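Local coordinates for type 2A phosphatase-associated protein 42 (Saccharomyces cerevisiae, PDB 2V0P) that inhibits the PP2A-like phosphatase SIT4, associates with PP2A catalytic subunits and takes part in negative regulation of TOR signalling in response to the nitrogen source, at residues V4-Y15 / K71-L82; S144-N152 / L161-L169. All blocks are in the same frame, centred on the assembly; numbering follows the deposited sequence.

In the fold
Both contacts belong to the all-helical N-terminal domain of the protein, which has a tetratricopeptide repeat-like fold, and they come in series: contact 1 closes at residue 82 before contact 2 opens at 144. Their centres lie about 31 Å apart on opposite sides of the chain's centre, and their nearest atoms are about 12 Å apart, so they do not touch. Helix 199-231 lies against both, since side chains of 71-82, 144-152 and 161-169 rest on it. Contact 1 is a buried helix pairing by the N-terminus; contact 2 is partly buried, joins a loop to helix 156-186 and lies within reach of the second subunit. Helix 199-231 thus packs on two distant parts of the domain.

Contact 1 (V4-Y15 / K71-L82); sequences VTEQFNDIISLY and KFLAVDYYLGLL
Tyr78 receives Ile12 squarely on one ring face: Ile12 CD1 lies 3.3 Å from the centroid of the Tyr78 ring and 3° off its normal, a CH-pi contact with almost no offset. The short helical segments 4-15 and 75-82 run at 30° with axes 11.5 Å apart, a spacing filled by large side chains. Phe8, Tyr15, Phe72 and Tyr78 form an aromatic cluster that joins the N-terminal helix 4-19 to helix 75-83 within the tetratricopeptide repeat-like domain. Tyr78 turns an edge toward the face of Tyr15 in an offset edge-to-face pair, centroids 5.9 Å apart and planes at 77°. With CG anti to the backbone N, the Tyr15 ring reaches across to the second helix, where Leu82 CD2 approaches Tyr15 CD1 at 3.6 Å and Leu81 CD1 packs against the phenol end. Phe8 has Val75 CG1 over one face, while the carbonyl O of Lys71 lies in its ring plane at the edge, 3.3 Å from Phe8 CE2. Val4 CG2 meets the end of the buried Phe72 ring, 3.5 Å from Phe72 CZ.

Packing is looser toward the exposed Asn9, whose OD1 comes no nearer than 3.9 Å to Lys71 CE. At this partly exposed margin the contact turns polar: the bent Lys71 chain crosses Thr5 at about a right angle and Lys71 NZ donates to Thr5 OG1 over 2.8 Å; the same ammonium also bonds the carbonyl of Ala68. Helix 29-52 packs against both segments, with Leu42 against Phe8 and Ile49 against Phe72, while helices 93-120 and 199-231 pack against 71-82, where Phe211 stacks on Tyr77.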
loop_
_atom_site.group_PDB
_atom_site.type_symbol
_atom_site.label_atom_id
_atom_site.label_comp_id
_atom_site.label_asym_id
_atom_site.label_seq_id
_atom_site.Cartn_x
_atom_site.Cartn_y
_atom_site.Cartn_z
ATOM N N VAL A 4 40.870 -3.738 -2.541
ATOM C CA VAL A 4 39.460 -3.763 -2.893
ATOM C C VAL A 4 38.651 -4.859 -2.186
ATOM O O VAL A 4 37.563 -4.561 -1.700
ATOM C CB VAL A 4 39.200 -3.769 -4.442
ATOM C CG1 VAL A 4 39.795 -2.538 -5.076
ATOM C CG2 VAL A 4 39.745 -4.998 -5.089
ATOM N N THR A 5 39.195 -6.076 -2.077
ATOM C CA THR A 5 38.522 -7.154 -1.393
ATOM C C THR A 5 38.321 -6.929 0.108
ATOM O O THR A 5 37.282 -7.274 0.650
ATOM C CB THR A 5 39.230 -8.538 -1.618
ATOM O OG1 THR A 5 38.911 -8.973 -2.912
ATOM C CG2 THR A 5 38.721 -9.553 -0.679
ATOM N N GLU A 6 39.334 -6.384 0.752
ATOM C CA GLU A 6 39.309 -6.162 2.168
ATOM C C GLU A 6 38.300 -5.062 2.433
ATOM O O GLU A 6 37.474 -5.218 3.320
ATOM C CB GLU A 6 40.678 -5.720 2.672
ATOM C CG GLU A 6 41.621 -6.847 3.037
ATOM C CD GLU A 6 43.062 -6.366 3.234
ATOM O OE1 GLU A 6 43.989 -7.049 2.742
ATOM O OE2 GLU A 6 43.269 -5.309 3.886
ATOM N N GLN A 7 38.371 -4.007 1.616
ATOM C CA GLN A 7 37.499 -2.913 1.638
ATOM C C GLN A 7 36.025 -3.339 1.489
ATOM O O GLN A 7 35.182 -2.912 2.275
ATOM C CB GLN A 7 37.896 -1.930 0.577
ATOM C CG GLN A 7 39.157 -1.096 0.996
ATOM C CD GLN A 7 39.369 0.092 0.105
ATOM O OE1 GLN A 7 39.114 0.028 -1.093
ATOM N NE2 GLN A 7 39.835 1.183 0.671
ATOM N N PHE A 8 35.746 -4.128 0.458
ATOM C CA PHE A 8 34.415 -4.752 0.275
ATOM C C PHE A 8 33.926 -5.563 1.416
ATOM O O PHE A 8 32.765 -5.333 1.893
ATOM C CB PHE A 8 34.292 -5.515 -1.003
ATOM C CG PHE A 8 32.886 -5.549 -1.525
ATOM C CD1 PHE A 8 31.991 -4.522 -1.197
ATOM C CD2 PHE A 8 32.459 -6.551 -2.309
ATOM C CE1 PHE A 8 30.693 -4.550 -1.658
ATOM C CE2 PHE A 8 31.173 -6.589 -2.785
ATOM C CZ PHE A 8 30.295 -5.604 -2.472
ATOM N N ASN A 9 34.788 -6.458 1.886
ATOM C CA ASN A 9 34.539 -7.257 3.076
ATOM C C ASN A 9 34.212 -6.445 4.338
ATOM O O ASN A 9 33.309 -6.799 5.072
ATOM C CB ASN A 9 35.673 -8.257 3.343
ATOM C CG ASN A 9 35.762 -9.337 2.263
ATOM O OD1 ASN A 9 34.950 -9.384 1.394
ATOM N ND2 ASN A 9 36.797 -10.160 2.312
ATOM N N ASP A 10 34.948 -5.364 4.574
ATOM C CA ASP A 10 34.639 -4.480 5.706
ATOM C C ASP A 10 33.267 -3.822 5.540
ATOM O O ASP A 10 32.528 -3.751 6.488
ATOM C CB ASP A 10 35.731 -3.428 5.920
ATOM C CG ASP A 10 37.054 -4.033 6.326
ATOM O OD1 ASP A 10 37.097 -5.251 6.628
ATOM O OD2 ASP A 10 38.068 -3.285 6.368
ATOM N N ILE A 11 32.945 -3.382 4.344
ATOM C CA ILE A 11 31.671 -2.761 4.018
ATOM C C ILE A 11 30.546 -3.756 4.340
ATOM O O ILE A 11 29.589 -3.412 5.070
ATOM C CB ILE A 11 31.620 -2.200 2.577
ATOM C CG1 ILE A 11 32.506 -0.950 2.489
ATOM C CG2 ILE A 11 30.129 -1.870 2.163
ATOM C CD1 ILE A 11 32.981 -0.542 1.159
ATOM N N ILE A 12 30.721 -5.009 3.916
ATOM C CA ILE A 12 29.630 -5.956 4.001
ATOM C C ILE A 12 29.402 -6.311 5.460
ATOM O O ILE A 12 28.268 -6.445 5.911
ATOM C CB ILE A 12 29.911 -7.232 3.153
ATOM C CG1 ILE A 12 29.959 -6.911 1.672
ATOM C CG2 ILE A 12 28.942 -8.349 3.512
ATOM C CD1 ILE A 12 29.289 -5.670 1.275
ATOM N N SER A 13 30.496 -6.387 6.205
ATOM C CA SER A 13 30.450 -6.630 7.625
ATOM C C SER A 13 29.754 -5.488 8.403
ATOM O O SER A 13 29.024 -5.748 9.324
ATOM C CB SER A 13 31.846 -6.873 8.141
ATOM O OG SER A 13 31.817 -7.243 9.492
ATOM N N LEU A 14 30.013 -4.240 8.032
ATOM C CA LEU A 14 29.365 -3.108 8.682
ATOM C C LEU A 14 27.863 -3.226 8.446
ATOM O O LEU A 14 27.111 -3.102 9.365
ATOM C CB LEU A 14 29.892 -1.771 8.170
ATOM C CG LEU A 14 31.292 -1.368 8.650
ATOM C CD1 LEU A 14 31.785 -0.170 7.869
ATOM C CD2 LEU A 14 31.304 -1.094 10.137
ATOM N N TYR A 15 27.489 -3.515 7.217
ATOM C CA TYR A 15 26.118 -3.743 6.828
ATOM C C TYR A 15 25.451 -4.807 7.693
ATOM O O TYR A 15 24.477 -4.512 8.347
ATOM C CB TYR A 15 25.973 -4.078 5.336
ATOM C CG TYR A 15 24.525 -4.322 4.980
ATOM C CD1 TYR A 15 23.615 -3.237 4.898
ATOM C CD2 TYR A 15 24.038 -5.602 4.813
ATOM C CE1 TYR A 15 22.264 -3.441 4.600
ATOM C CE2 TYR A 15 22.664 -5.841 4.516
ATOM C CZ TYR A 15 21.794 -4.751 4.420
ATOM O OH TYR A 15 20.471 -4.973 4.142
ATOM N N LYS A 71 32.434 -11.353 -6.293
ATOM C CA LYS A 71 31.854 -10.619 -5.164
ATOM C C LYS A 71 31.397 -9.217 -5.584
ATOM O O LYS A 71 30.382 -8.768 -5.184
ATOM C CB LYS A 71 32.921 -10.378 -4.087
ATOM C CG LYS A 71 32.973 -11.406 -2.992
ATOM C CD LYS A 71 34.294 -11.344 -2.160
ATOM C CE LYS A 71 35.202 -10.110 -2.404
ATOM N NZ LYS A 71 36.535 -10.530 -3.080
ATOM N N PHE A 72 32.226 -8.556 -6.378
ATOM C CA PHE A 72 32.090 -7.167 -6.738
ATOM C C PHE A 72 30.902 -6.886 -7.639
ATOM O O PHE A 72 30.532 -5.771 -7.780
ATOM C CB PHE A 72 33.333 -6.696 -7.482
ATOM C CG PHE A 72 34.621 -6.842 -6.685
ATOM C CD1 PHE A 72 34.663 -6.533 -5.345
ATOM C CD2 PHE A 72 35.762 -7.331 -7.291
ATOM C CE1 PHE A 72 35.832 -6.703 -4.608
ATOM C CE2 PHE A 72 36.954 -7.471 -6.581
ATOM C CZ PHE A 72 36.981 -7.167 -5.237
ATOM N N LEU A 73 30.416 -7.866 -8.355
ATOM C CA LEU A 73 29.257 -7.674 -9.193
ATOM C C LEU A 73 28.095 -7.255 -8.220
ATOM O O LEU A 73 27.083 -6.693 -8.640
ATOM C CB LEU A 73 28.914 -9.005 -9.873
ATOM C CG LEU A 73 29.790 -9.455 -11.067
ATOM C CD1 LEU A 73 29.401 -10.832 -11.592
ATOM C CD2 LEU A 73 29.769 -8.441 -12.211
ATOM N N ALA A 74 28.239 -7.563 -6.956
ATOM C CA ALA A 74 27.190 -7.110 -5.934
ATOM C C ALA A 74 27.305 -5.679 -5.321
ATOM O O ALA A 74 26.492 -5.295 -4.442
ATOM C CB ALA A 74 27.040 -8.067 -4.896
ATOM N N VAL A 75 28.269 -4.902 -5.762
ATOM C CA VAL A 75 28.426 -3.560 -5.235
ATOM C C VAL A 75 27.096 -2.745 -5.392
ATOM O O VAL A 75 26.665 -2.187 -4.477
ATOM C CB VAL A 75 29.595 -2.763 -5.800
ATOM C CG1 VAL A 75 30.916 -3.538 -5.728
ATOM C CG2 VAL A 75 29.352 -2.258 -7.155
ATOM N N ASP A 76 26.458 -2.761 -6.543
ATOM C CA ASP A 76 25.197 -2.054 -6.671
ATOM C C ASP A 76 24.081 -2.627 -5.789
ATOM O O ASP A 76 23.203 -1.851 -5.357
ATOM C CB ASP A 76 24.765 -2.010 -8.098
ATOM C CG ASP A 76 25.714 -1.238 -8.957
ATOM O OD1 ASP A 76 26.038 -0.105 -8.566
ATOM O OD2 ASP A 76 26.124 -1.784 -10.009
ATOM N N TYR A 77 24.090 -3.956 -5.527
ATOM C CA TYR A 77 23.133 -4.537 -4.658
ATOM C C TYR A 77 23.271 -3.896 -3.251
ATOM O O TYR A 77 22.274 -3.490 -2.655
ATOM C CB TYR A 77 23.244 -6.049 -4.564
ATOM C CG TYR A 77 22.433 -6.748 -3.506
ATOM C CD1 TYR A 77 21.002 -6.899 -3.607
ATOM C CD2 TYR A 77 23.053 -7.308 -2.398
ATOM C CE1 TYR A 77 20.302 -7.566 -2.622
ATOM C CE2 TYR A 77 22.330 -7.971 -1.467
ATOM C CZ TYR A 77 20.914 -8.076 -1.612
ATOM O OH TYR A 77 20.233 -8.720 -0.689
ATOM N N TYR A 78 24.513 -3.817 -2.764
ATOM C CA TYR A 78 24.765 -3.358 -1.455
ATOM C C TYR A 78 24.444 -1.806 -1.366
ATOM O O TYR A 78 24.007 -1.354 -0.356
ATOM C CB TYR A 78 26.217 -3.711 -1.044
ATOM C CG TYR A 78 26.295 -5.104 -0.481
ATOM C CD1 TYR A 78 26.807 -6.139 -1.208
ATOM C CD2 TYR A 78 25.760 -5.382 0.769
ATOM C CE1 TYR A 78 26.856 -7.386 -0.706
ATOM C CE2 TYR A 78 25.775 -6.655 1.282
ATOM C CZ TYR A 78 26.335 -7.651 0.531
ATOM O OH TYR A 78 26.389 -8.924 1.028
ATOM N N LEU A 79 24.696 -1.060 -2.418
ATOM C CA LEU A 79 24.338 0.331 -2.484
ATOM C C LEU A 79 22.795 0.441 -2.382
ATOM O O LEU A 79 22.301 1.242 -1.635
ATOM C CB LEU A 79 24.890 1.014 -3.731
ATOM C CG LEU A 79 26.394 1.428 -3.868
ATOM C CD1 LEU A 79 26.563 1.974 -5.197
ATOM C CD2 LEU A 79 26.839 2.430 -2.861
ATOM N N GLY A 80 22.078 -0.394 -3.124
ATOM C CA GLY A 80 20.613 -0.516 -2.979
ATOM C C GLY A 80 20.129 -0.654 -1.564
ATOM O O GLY A 80 19.272 0.103 -1.128
ATOM N N LEU A 81 20.683 -1.601 -0.861
ATOM C CA LEU A 81 20.348 -1.898 0.486
ATOM C C LEU A 81 20.692 -0.726 1.467
ATOM O O LEU A 81 19.910 -0.390 2.372
ATOM C CB LEU A 81 21.041 -3.146 0.918
ATOM C CG LEU A 81 20.666 -4.485 0.331
ATOM C CD1 LEU A 81 21.579 -5.482 0.939
ATOM C CD2 LEU A 81 19.184 -4.796 0.641
ATOM N N LEU A 82 21.856 -0.129 1.281
ATOM C CA LEU A 82 22.271 0.930 2.189
ATOM C C LEU A 82 21.491 2.207 1.975
ATOM O O LEU A 82 21.070 2.791 2.934
ATOM C CB LEU A 82 23.782 1.218 2.026
ATOM C CG LEU A 82 24.695 0.036 2.352
ATOM C CD1 LEU A 82 26.042 0.323 1.698
ATOM C CD2 LEU A 82 24.913 -0.104 3.739
#

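Contact 2 (S144-N152 / L161-L169); sequences SELYAQPKN and LKRKEKIEL
Tyr147 inserts its ring among Lys162, Glu165, Lys166 and Leu169, fastening the loop after helix 143-146 to helix 156-186 in this tetratricopeptide repeat-like domain. The Tyr147 and Lys166 side chains cross at about a right angle. Lys166 CD lies over one face, 3.8 Å from the Tyr147 ring centroid and 26° off the normal, a CH-pi contact displaced toward the phenol end. Glu165 OE1 sits instead at the ring edge, 3.7 Å from Tyr147 CD2, its carboxylate nearly coplanar with the ring. Ile216 and Glu220 of helix 199-231 also touch Tyr147, and Glu220 forms a salt bridge with Lys166, whose ammonium pairs in addition with Glu165 of the second subunit.

At Ala148 the backbone takes over: its N-H reaches Glu165 OE1 on the syn side, tilted out of the carboxylate plane, 3.1 Å from Ala148 N to Glu165 OE1 with an angle of 159° at the hydrogen. Ala148 CB lies 4.1 Å from Leu161 CG. Gln149 turns back through a bend at chi2 (-76°), and its NE2 bonds the carbonyl of Leu143. Farther on, Pro150 packs on Phe170 of the second subunit. The aliphatic part of Lys162 lies alongside the loop, with Lys162 CD 3.6 Å from Tyr147 CB and 3.1 Å from Ala148 O.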
loop_
_atom_site.group_PDB
_atom_site.type_symbol
_atom_site.label_atom_id
_atom_site.label_comp_id
_atom_site.label_asym_id
_atom_site.label_seq_id
_atom_site.Cartn_x
_atom_site.Cartn_y
_atom_site.Cartn_z
ATOM N N SER A 144 3.431 -1.393 -11.209
ATOM C CA SER A 144 2.484 -2.030 -12.110
ATOM C C SER A 144 3.129 -2.890 -13.214
ATOM O O SER A 144 2.411 -3.596 -13.908
ATOM C CB SER A 144 1.519 -0.991 -12.705
ATOM O OG SER A 144 2.154 0.264 -12.912
ATOM N N GLU A 145 4.457 -2.811 -13.375
ATOM C CA GLU A 145 5.221 -3.561 -14.397
ATOM C C GLU A 145 5.935 -4.788 -13.841
ATOM O O GLU A 145 6.431 -5.663 -14.569
ATOM C CB GLU A 145 6.257 -2.639 -15.059
ATOM C CG GLU A 145 5.653 -1.445 -15.801
ATOM C CD GLU A 145 6.696 -0.475 -16.298
ATOM O OE1 GLU A 145 7.626 -0.151 -15.540
ATOM O OE2 GLU A 145 6.596 -0.045 -17.451
ATOM N N LEU A 146 6.016 -4.835 -12.537
ATOM C CA LEU A 146 6.711 -5.854 -11.846
ATOM C C LEU A 146 5.862 -7.117 -11.651
ATOM O O LEU A 146 6.373 -8.241 -11.728
ATOM C CB LEU A 146 7.132 -5.258 -10.525
ATOM C CG LEU A 146 8.214 -5.820 -9.666
ATOM C CD1 LEU A 146 9.627 -5.749 -10.312
ATOM C CD2 LEU A 146 8.123 -5.017 -8.398
ATOM N N TYR A 147 4.572 -6.911 -11.401
ATOM C CA TYR A 147 3.584 -7.978 -11.273
ATOM C C TYR A 147 2.305 -7.482 -11.912
ATOM O O TYR A 147 2.071 -6.266 -11.977
ATOM C CB TYR A 147 3.298 -8.304 -9.813
ATOM C CG TYR A 147 4.452 -8.854 -8.994
ATOM C CD1 TYR A 147 5.065 -8.080 -8.038
ATOM C CD2 TYR A 147 4.877 -10.163 -9.160
ATOM C CE1 TYR A 147 6.091 -8.562 -7.270
ATOM C CE2 TYR A 147 5.919 -10.671 -8.412
ATOM C CZ TYR A 147 6.522 -9.873 -7.479
ATOM O OH TYR A 147 7.496 -10.420 -6.738
ATOM N N ALA A 148 1.478 -8.405 -12.394
ATOM C CA ALA A 148 0.103 -8.067 -12.763
ATOM C C ALA A 148 -0.600 -7.555 -11.501
ATOM O O ALA A 148 -0.332 -8.053 -10.411
ATOM C CB ALA A 148 -0.597 -9.287 -13.318
ATOM N N GLN A 149 -1.465 -6.543 -11.630
ATOM C CA GLN A 149 -2.141 -5.965 -10.464
ATOM C C GLN A 149 -3.662 -6.018 -10.664
ATOM O O GLN A 149 -4.122 -5.851 -11.782
ATOM C CB GLN A 149 -1.710 -4.511 -10.230
ATOM C CG GLN A 149 -0.214 -4.266 -10.160
ATOM C CD GLN A 149 0.445 -4.693 -8.846
ATOM O OE1 GLN A 149 -0.196 -5.205 -7.919
ATOM N NE2 GLN A 149 1.739 -4.488 -8.777
ATOM N N PRO A 150 -4.437 -6.267 -9.595
ATOM C CA PRO A 150 -5.881 -6.341 -9.847
ATOM C C PRO A 150 -6.373 -4.984 -10.344
ATOM O O PRO A 150 -5.900 -3.944 -9.853
ATOM C CB PRO A 150 -6.463 -6.655 -8.471
ATOM C CG PRO A 150 -5.407 -6.240 -7.496
ATOM C CD PRO A 150 -4.111 -6.455 -8.175
ATOM N N LYS A 151 -7.250 -5.007 -11.343
ATOM C CA LYS A 151 -7.860 -3.800 -11.916
ATOM C C LYS A 151 -8.646 -2.983 -10.884
ATOM O O LYS A 151 -8.580 -1.750 -10.875
ATOM C CB LYS A 151 -8.774 -4.170 -13.092
ATOM C CG LYS A 151 -8.035 -4.665 -14.337
ATOM C CD LYS A 151 -8.922 -4.632 -15.574
ATOM C CE LYS A 151 -9.099 -3.208 -16.116
ATOM N NZ LYS A 151 -10.265 -3.098 -17.046
ATOM N N ASN A 152 -9.394 -3.682 -10.028
ATOM C CA ASN A 152 -10.210 -3.058 -9.000
ATOM C C ASN A 152 -10.382 -3.996 -7.810
ATOM O O ASN A 152 -9.752 -5.045 -7.754
ATOM C CB ASN A 152 -11.577 -2.683 -9.581
ATOM C CG ASN A 152 -12.366 -3.896 -10.045
ATOM O OD1 ASN A 152 -12.409 -4.956 -9.315
ATOM N ND2 ASN A 152 -13.009 -3.742 -11.256
ATOM N N LEU A 161 -3.890 -14.040 -10.058
ATOM C CA LEU A 161 -2.690 -13.956 -10.874
ATOM C C LEU A 161 -1.483 -13.340 -10.132
ATOM O O LEU A 161 -0.363 -13.871 -10.167
ATOM C CB LEU A 161 -3.004 -13.209 -12.169
ATOM C CG LEU A 161 -1.981 -13.196 -13.318
ATOM C CD1 LEU A 161 -1.091 -14.442 -13.369
ATOM C CD2 LEU A 161 -2.777 -13.067 -14.599
ATOM N N LYS A 162 -1.714 -12.228 -9.440
ATOM C CA LYS A 162 -0.736 -11.663 -8.539
ATOM C C LYS A 162 -0.238 -12.635 -7.477
ATOM O O LYS A 162 0.976 -12.771 -7.286
ATOM C CB LYS A 162 -1.269 -10.368 -7.895
ATOM C CG LYS A 162 -0.316 -9.781 -6.871
ATOM C CD LYS A 162 0.621 -8.826 -7.523
ATOM C CE LYS A 162 1.180 -7.848 -6.524
ATOM N NZ LYS A 162 0.173 -6.763 -6.288
ATOM N N ARG A 163 -1.141 -13.330 -6.801
ATOM C CA ARG A 163 -0.726 -14.348 -5.849
ATOM C C ARG A 163 0.133 -15.437 -6.539
ATOM O O ARG A 163 1.101 -15.883 -5.984
ATOM C CB ARG A 163 -1.931 -14.936 -5.137
ATOM C CG ARG A 163 -1.645 -16.093 -4.160
ATOM C CD ARG A 163 -2.927 -16.654 -3.515
ATOM N NE ARG A 163 -3.815 -17.337 -4.463
ATOM C CZ ARG A 163 -4.984 -17.910 -4.166
ATOM N NH1 ARG A 163 -5.460 -17.902 -2.925
ATOM N NH2 ARG A 163 -5.698 -18.493 -5.123
ATOM N N LYS A 164 -0.193 -15.770 -7.766
ATOM C CA LYS A 164 0.495 -16.867 -8.466
ATOM C C LYS A 164 1.941 -16.459 -8.688
ATOM O O LYS A 164 2.838 -17.186 -8.337
ATOM C CB LYS A 164 -0.160 -17.201 -9.795
ATOM C CG LYS A 164 0.657 -18.179 -10.600
ATOM C CD LYS A 164 0.097 -18.389 -11.944
ATOM C CE LYS A 164 0.965 -19.351 -12.751
ATOM N NZ LYS A 164 2.060 -18.568 -13.347
ATOM N N GLU A 165 2.123 -15.253 -9.223
ATOM C CA GLU A 165 3.445 -14.644 -9.502
ATOM C C GLU A 165 4.342 -14.401 -8.255
ATOM O O GLU A 165 5.563 -14.618 -8.311
ATOM C CB GLU A 165 3.247 -13.356 -10.307
ATOM C CG GLU A 165 2.774 -13.578 -11.739
ATOM C CD GLU A 165 2.457 -12.280 -12.509
ATOM O OE1 GLU A 165 2.898 -11.166 -12.087
ATOM O OE2 GLU A 165 1.774 -12.387 -13.557
ATOM N N LYS A 166 3.741 -13.990 -7.156
ATOM C CA LYS A 166 4.345 -13.887 -5.837
ATOM C C LYS A 166 4.814 -15.221 -5.255
ATOM O O LYS A 166 5.997 -15.349 -4.807
ATOM C CB LYS A 166 3.413 -13.146 -4.840
ATOM C CG LYS A 166 3.248 -11.617 -5.070
ATOM C CD LYS A 166 4.534 -10.807 -4.888
ATOM C CE LYS A 166 4.646 -10.083 -3.542
ATOM N NZ LYS A 166 3.678 -8.945 -3.428
ATOM N N ILE A 167 3.944 -16.225 -5.329
ATOM C CA ILE A 167 4.242 -17.557 -4.839
ATOM C C ILE A 167 5.456 -18.117 -5.617
ATOM O O ILE A 167 6.319 -18.691 -5.025
ATOM C CB ILE A 167 3.064 -18.501 -4.975
ATOM C CG1 ILE A 167 2.039 -18.259 -3.845
ATOM C CG2 ILE A 167 3.534 -19.954 -4.926
ATOM C CD1 ILE A 167 0.781 -19.057 -3.951
ATOM N N GLU A 168 5.511 -17.869 -6.917
ATOM C CA GLU A 168 6.638 -18.298 -7.761
ATOM C C GLU A 168 7.955 -17.626 -7.416
ATOM O O GLU A 168 8.980 -18.294 -7.390
ATOM C CB GLU A 168 6.329 -18.119 -9.233
ATOM C CG GLU A 168 5.277 -19.036 -9.718
ATOM C CD GLU A 168 4.812 -18.736 -11.139
ATOM O OE1 GLU A 168 5.124 -17.638 -11.670
ATOM O OE2 GLU A 168 4.151 -19.615 -11.722
ATOM N N LEU A 169 7.913 -16.310 -7.160
ATOM C CA LEU A 169 9.025 -15.570 -6.554
ATOM C C LEU A 169 9.453 -16.167 -5.235
ATOM O O LEU A 169 10.647 -16.481 -5.031
ATOM C CB LEU A 169 8.717 -14.083 -6.366
ATOM C CG LEU A 169 9.966 -13.362 -5.777
ATOM C CD1 LEU A 169 11.016 -13.181 -6.829
ATOM C CD2 LEU A 169 9.554 -12.061 -5.162
HETATM O O HOH W 1 2.838 -5.255 -5.580
#